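Local coordinates for putative 6-pyruvoyl tetrahydrobiopterin synthase (Caenorhabditis elegans, PDB 2G64), which probably converts 7,8-dihydroneopterin triphosphate into 6-pyruvoyl tetrahydropterin with release of triphosphate, a zinc-dependent step of tetrahydrobiopterin synthesis, at residues A[17-22]-A[46-51]. The protein carries 1 engineered substitution. Sequence-based numbering, arbitrary orientation.
Sequences AAHRLH and HNYVWK. With ZN (zinc ion), chain D; NA (sodium ion), chain B.
With CG of His19 set between its backbone N and carbonyl carbon (chi1 81°) and CG of His46 anti to its carbonyl carbon (chi1 -60°), the two imidazoles converge on one zinc ion. This is the three-histidine zinc site of the PTPS family, which has the tunnelling (T-) fold, built on neighbouring antiparallel strands 6-19 and 44-57 and completed by His44. NE2 of His19 and NE2 of His46 each lie 2.1 Å from the zinc. The rings meet rim to rim with planes at 61°, and NE2 of His19 stands at the edge of the His46 ring, in its plane. Both rings are also held at ND1, His19 by Ser99 OG of the same chain and His46 by Asn47 OD1 of the second subunit; the latter bond places the metal site next to the subunit interface, and the two probably limit ring rotation. The backbones join at the same place: Ala17 and His46 form a hydrogen-bonded antiparallel pair, with Ala17 N to His46 O 3.1 Å and His46 N to Ala17 O 3.0 Å. Tyr48 approaches His19 at about a right angle, while CE2 of Tyr48 packs against CB of Ala17 at 4.1 Å. The hydroxyl OH of Tyr48 sits over the centre of the His19 ring, 3.5 Å above its plane.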
ATOM      1  N   ALA A  17      12.681 -15.741   1.624  1.00 14.35           N
ATOM      2  CA  ALA A  17      13.953 -16.433   1.799  1.00 13.10           C
ATOM      3  C   ALA A  17      14.560 -16.117   3.153  1.00 13.55           C
ATOM      4  O   ALA A  17      14.307 -15.051   3.741  1.00 13.15           O
ATOM      5  CB  ALA A  17      14.945 -16.076   0.670  1.00 13.94           C
ATOM      6  N   ALA A  18      15.375 -17.048   3.635  1.00 12.28           N
ATOM      7  CA  ALA A  18      16.194 -16.816   4.811  1.00 12.58           C
ATOM      8  C   ALA A  18      17.593 -16.374   4.380  1.00 14.23           C
ATOM      9  O   ALA A  18      18.078 -16.748   3.307  1.00 15.39           O
ATOM     10  CB  ALA A  18      16.289 -18.127   5.649  1.00 13.48           C
ATOM     11  N   HIS A  19      18.260 -15.627   5.239  1.00 13.58           N
ATOM     12  CA  HIS A  19      19.691 -15.389   5.058  1.00 12.00           C
ATOM     13  C   HIS A  19      20.362 -14.977   6.357  1.00 16.95           C
ATOM     14  O   HIS A  19      19.693 -14.751   7.378  1.00 14.84           O
ATOM     15  CB  HIS A  19      19.937 -14.378   3.904  1.00 14.66           C
ATOM     16  CG  HIS A  19      19.760 -12.936   4.280  1.00 12.95           C
ATOM     17  ND1 HIS A  19      20.558 -11.936   3.756  1.00 10.68           N
ATOM     18  CD2 HIS A  19      18.854 -12.311   5.076  1.00 14.00           C
ATOM     19  CE1 HIS A  19      20.177 -10.763   4.234  1.00 16.11           C
ATOM     20  NE2 HIS A  19      19.132 -10.961   5.025  1.00 16.81           N
ATOM     21  N   ARG A  20      21.689 -14.939   6.323  1.00 13.43           N
ATOM     22  CA  ARG A  20      22.482 -14.361   7.403  1.00 12.66           C
ATOM     23  C   ARG A  20      23.614 -13.581   6.737  1.00 20.40           C
ATOM     24  O   ARG A  20      24.261 -14.086   5.805  1.00 16.30           O
ATOM     25  CB  ARG A  20      23.047 -15.482   8.277  1.00 14.45           C
ATOM     26  CG  ARG A  20      24.061 -14.964   9.299  1.00 14.44           C
ATOM     27  CD  ARG A  20      24.841 -16.121   9.921  1.00 18.59           C
ATOM     28  NE  ARG A  20      25.605 -15.630  11.062  1.00 21.02           N
ATOM     29  CZ  ARG A  20      26.766 -16.132  11.471  1.00 23.59           C
ATOM     30  NH1 ARG A  20      27.347 -17.128  10.805  1.00 21.68           N
ATOM     31  NH2 ARG A  20      27.354 -15.616  12.545  1.00 18.46           N
ATOM     32  N   LEU A  21      23.840 -12.344   7.177  1.00 12.85           N
ATOM     33  CA  LEU A  21      24.928 -11.546   6.620  1.00 14.96           C
ATOM     34  C   LEU A  21      26.210 -11.917   7.369  1.00 18.04           C
ATOM     35  O   LEU A  21      26.323 -11.695   8.584  1.00 17.45           O
ATOM     36  CB  LEU A  21      24.620 -10.051   6.744  1.00 22.28           C
ATOM     37  CG  LEU A  21      23.407  -9.619   5.902  1.00 14.88           C
ATOM     38  CD1 LEU A  21      23.259  -8.108   6.023  1.00 17.11           C
ATOM     39  CD2 LEU A  21      23.638 -10.047   4.425  1.00 15.34           C
ATOM     40  N   HIS A  22      27.138 -12.552   6.652  1.00 16.54           N
ATOM     41  CA  HIS A  22      28.387 -13.023   7.261  1.00 13.18           C
ATOM     42  C   HIS A  22      29.405 -13.102   6.125  1.00 14.33           C
ATOM     43  O   HIS A  22      29.202 -13.848   5.161  1.00 17.93           O
ATOM     44  CB  HIS A  22      28.195 -14.400   7.924  1.00 17.06           C
ATOM     45  CG  HIS A  22      29.337 -14.811   8.810  1.00 23.07           C
ATOM     46  ND1 HIS A  22      30.375 -15.609   8.373  1.00 32.56           N
ATOM     47  CD2 HIS A  22      29.610 -14.516  10.104  1.00 14.39           C
ATOM     48  CE1 HIS A  22      31.235 -15.793   9.363  1.00 18.56           C
ATOM     49  NE2 HIS A  22      30.788 -15.148  10.427  1.00 28.05           N
ATOM     50  N   HIS A  46      13.193 -12.506   4.935  1.00 13.22           N
ATOM     51  CA  HIS A  46      12.458 -11.384   4.350  1.00 17.18           C
ATOM     52  C   HIS A  46      11.491 -11.933   3.328  1.00 14.52           C
ATOM     53  O   HIS A  46      11.754 -12.976   2.722  1.00 13.67           O
ATOM     54  CB  HIS A  46      13.396 -10.373   3.648  1.00 14.46           C
ATOM     55  CG  HIS A  46      14.420  -9.761   4.549  1.00 12.58           C
ATOM     56  ND1 HIS A  46      14.095  -8.858   5.535  1.00 14.91           N
ATOM     57  CD2 HIS A  46      15.761  -9.943   4.632  1.00 11.04           C
ATOM     58  CE1 HIS A  46      15.192  -8.503   6.184  1.00 16.38           C
ATOM     59  NE2 HIS A  46      16.215  -9.145   5.653  1.00 13.87           N
ATOM     60  N   ASN A  47      10.371 -11.232   3.117  1.00 13.00           N
ATOM     61  CA  ASN A  47       9.680 -11.313   1.830  1.00 12.25           C
ATOM     62  C   ASN A  47      10.308 -10.259   0.936  1.00 14.40           C
ATOM     63  O   ASN A  47      10.199  -9.073   1.214  1.00 17.40           O
ATOM     64  CB  ASN A  47       8.200 -10.994   1.998  1.00 15.02           C
ATOM     65  CG  ASN A  47       7.543 -11.862   3.043  1.00 18.42           C
ATOM     66  OD1 ASN A  47       7.646 -13.090   3.007  1.00 14.84           O
ATOM     67  ND2 ASN A  47       6.846 -11.221   3.973  1.00 13.70           N
ATOM     68  N   TYR A  48      11.024 -10.698  -0.092  1.00 12.24           N
ATOM     69  CA  TYR A  48      11.708  -9.750  -0.948  1.00 11.64           C
ATOM     70  C   TYR A  48      10.740  -9.403  -2.084  1.00 16.52           C
ATOM     71  O   TYR A  48      10.183 -10.301  -2.705  1.00 19.55           O
ATOM     72  CB  TYR A  48      12.954 -10.414  -1.539  1.00 11.59           C
ATOM     73  CG  TYR A  48      14.107 -10.624  -0.590  1.00 15.95           C
ATOM     74  CD1 TYR A  48      15.081  -9.638  -0.422  1.00 16.02           C
ATOM     75  CD2 TYR A  48      14.262 -11.839   0.098  1.00 11.77           C
ATOM     76  CE1 TYR A  48      16.182  -9.834   0.434  1.00 15.16           C
ATOM     77  CE2 TYR A  48      15.359 -12.048   0.935  1.00 13.75           C
ATOM     78  CZ  TYR A  48      16.301 -11.045   1.111  1.00 13.43           C
ATOM     79  OH  TYR A  48      17.362 -11.268   1.937  1.00 14.64           O
ATOM     80  N   VAL A  49      10.534  -8.118  -2.345  1.00 12.17           N
ATOM     81  CA  VAL A  49       9.804  -7.739  -3.556  1.00 11.42           C
ATOM     82  C   VAL A  49      10.827  -7.581  -4.702  1.00 13.45           C
ATOM     83  O   VAL A  49      11.841  -6.894  -4.546  1.00 15.39           O
ATOM     84  CB  VAL A  49       9.030  -6.421  -3.361  1.00 14.71           C
ATOM     85  CG1 VAL A  49       8.311  -6.042  -4.642  1.00 15.69           C
ATOM     86  CG2 VAL A  49       7.992  -6.569  -2.218  1.00 13.20           C
ATOM     87  N   TRP A  50      10.553  -8.207  -5.832  1.00 11.43           N
ATOM     88  CA  TRP A  50      11.449  -8.100  -6.986  1.00 13.78           C
ATOM     89  C   TRP A  50      10.724  -7.349  -8.108  1.00 16.45           C
ATOM     90  O   TRP A  50       9.675  -7.792  -8.562  1.00 14.05           O
ATOM     91  CB  TRP A  50      11.776  -9.504  -7.498  1.00 14.51           C
ATOM     92  CG  TRP A  50      12.813  -9.543  -8.582  1.00 14.03           C
ATOM     93  CD1 TRP A  50      13.830  -8.649  -8.785  1.00 13.51           C
ATOM     94  CD2 TRP A  50      12.951 -10.554  -9.595  1.00 14.49           C
ATOM     95  NE1 TRP A  50      14.604  -9.051  -9.883  1.00 12.31           N
ATOM     96  CE2 TRP A  50      14.091 -10.219 -10.381  1.00 12.19           C
ATOM     97  CE3 TRP A  50      12.241 -11.729  -9.898  1.00 14.74           C
ATOM     98  CZ2 TRP A  50      14.525 -11.011 -11.471  1.00 11.66           C
ATOM     99  CZ3 TRP A  50      12.662 -12.510 -11.014  1.00 14.90           C
ATOM    100  CH2 TRP A  50      13.802 -12.146 -11.766  1.00 13.53           C
ATOM    101  N   LYS A  51      11.256  -6.219  -8.566  1.00 11.18           N
ATOM    102  CA  LYS A  51      10.614  -5.592  -9.735  1.00 13.22           C
ATOM    103  C   LYS A  51      11.586  -5.622 -10.904  1.00 15.68           C
ATOM    104  O   LYS A  51      12.742  -5.278 -10.750  1.00 14.46           O
ATOM    105  CB  LYS A  51      10.221  -4.144  -9.441  1.00 14.22           C
ATOM    106  CG  LYS A  51       9.493  -3.940  -8.108  1.00 15.02           C
ATOM    107  CD  LYS A  51       9.031  -2.501  -7.989  1.00 23.25           C
ATOM    108  CE  LYS A  51       8.242  -2.286  -6.693  1.00 26.77           C
ATOM    109  NZ  LYS A  51       7.860  -0.837  -6.544  1.00 24.11           N
TER
HETATM  110 ZN    ZN D2001      18.235  -9.398   6.157  0.80 19.71          ZN
HETATM  111 NA    NA B1001       9.636  -6.142   1.140  1.00 29.42          NA
HETATM  112  O   HOH W   1       8.268  -4.075   0.198  1.00 22.09           O
HETATM  113  O   HOH W   2       8.035  -7.371   3.047  1.00 35.15           O
HETATM  114  O   HOH W   3      19.336  -7.941   6.136  1.00 26.05           O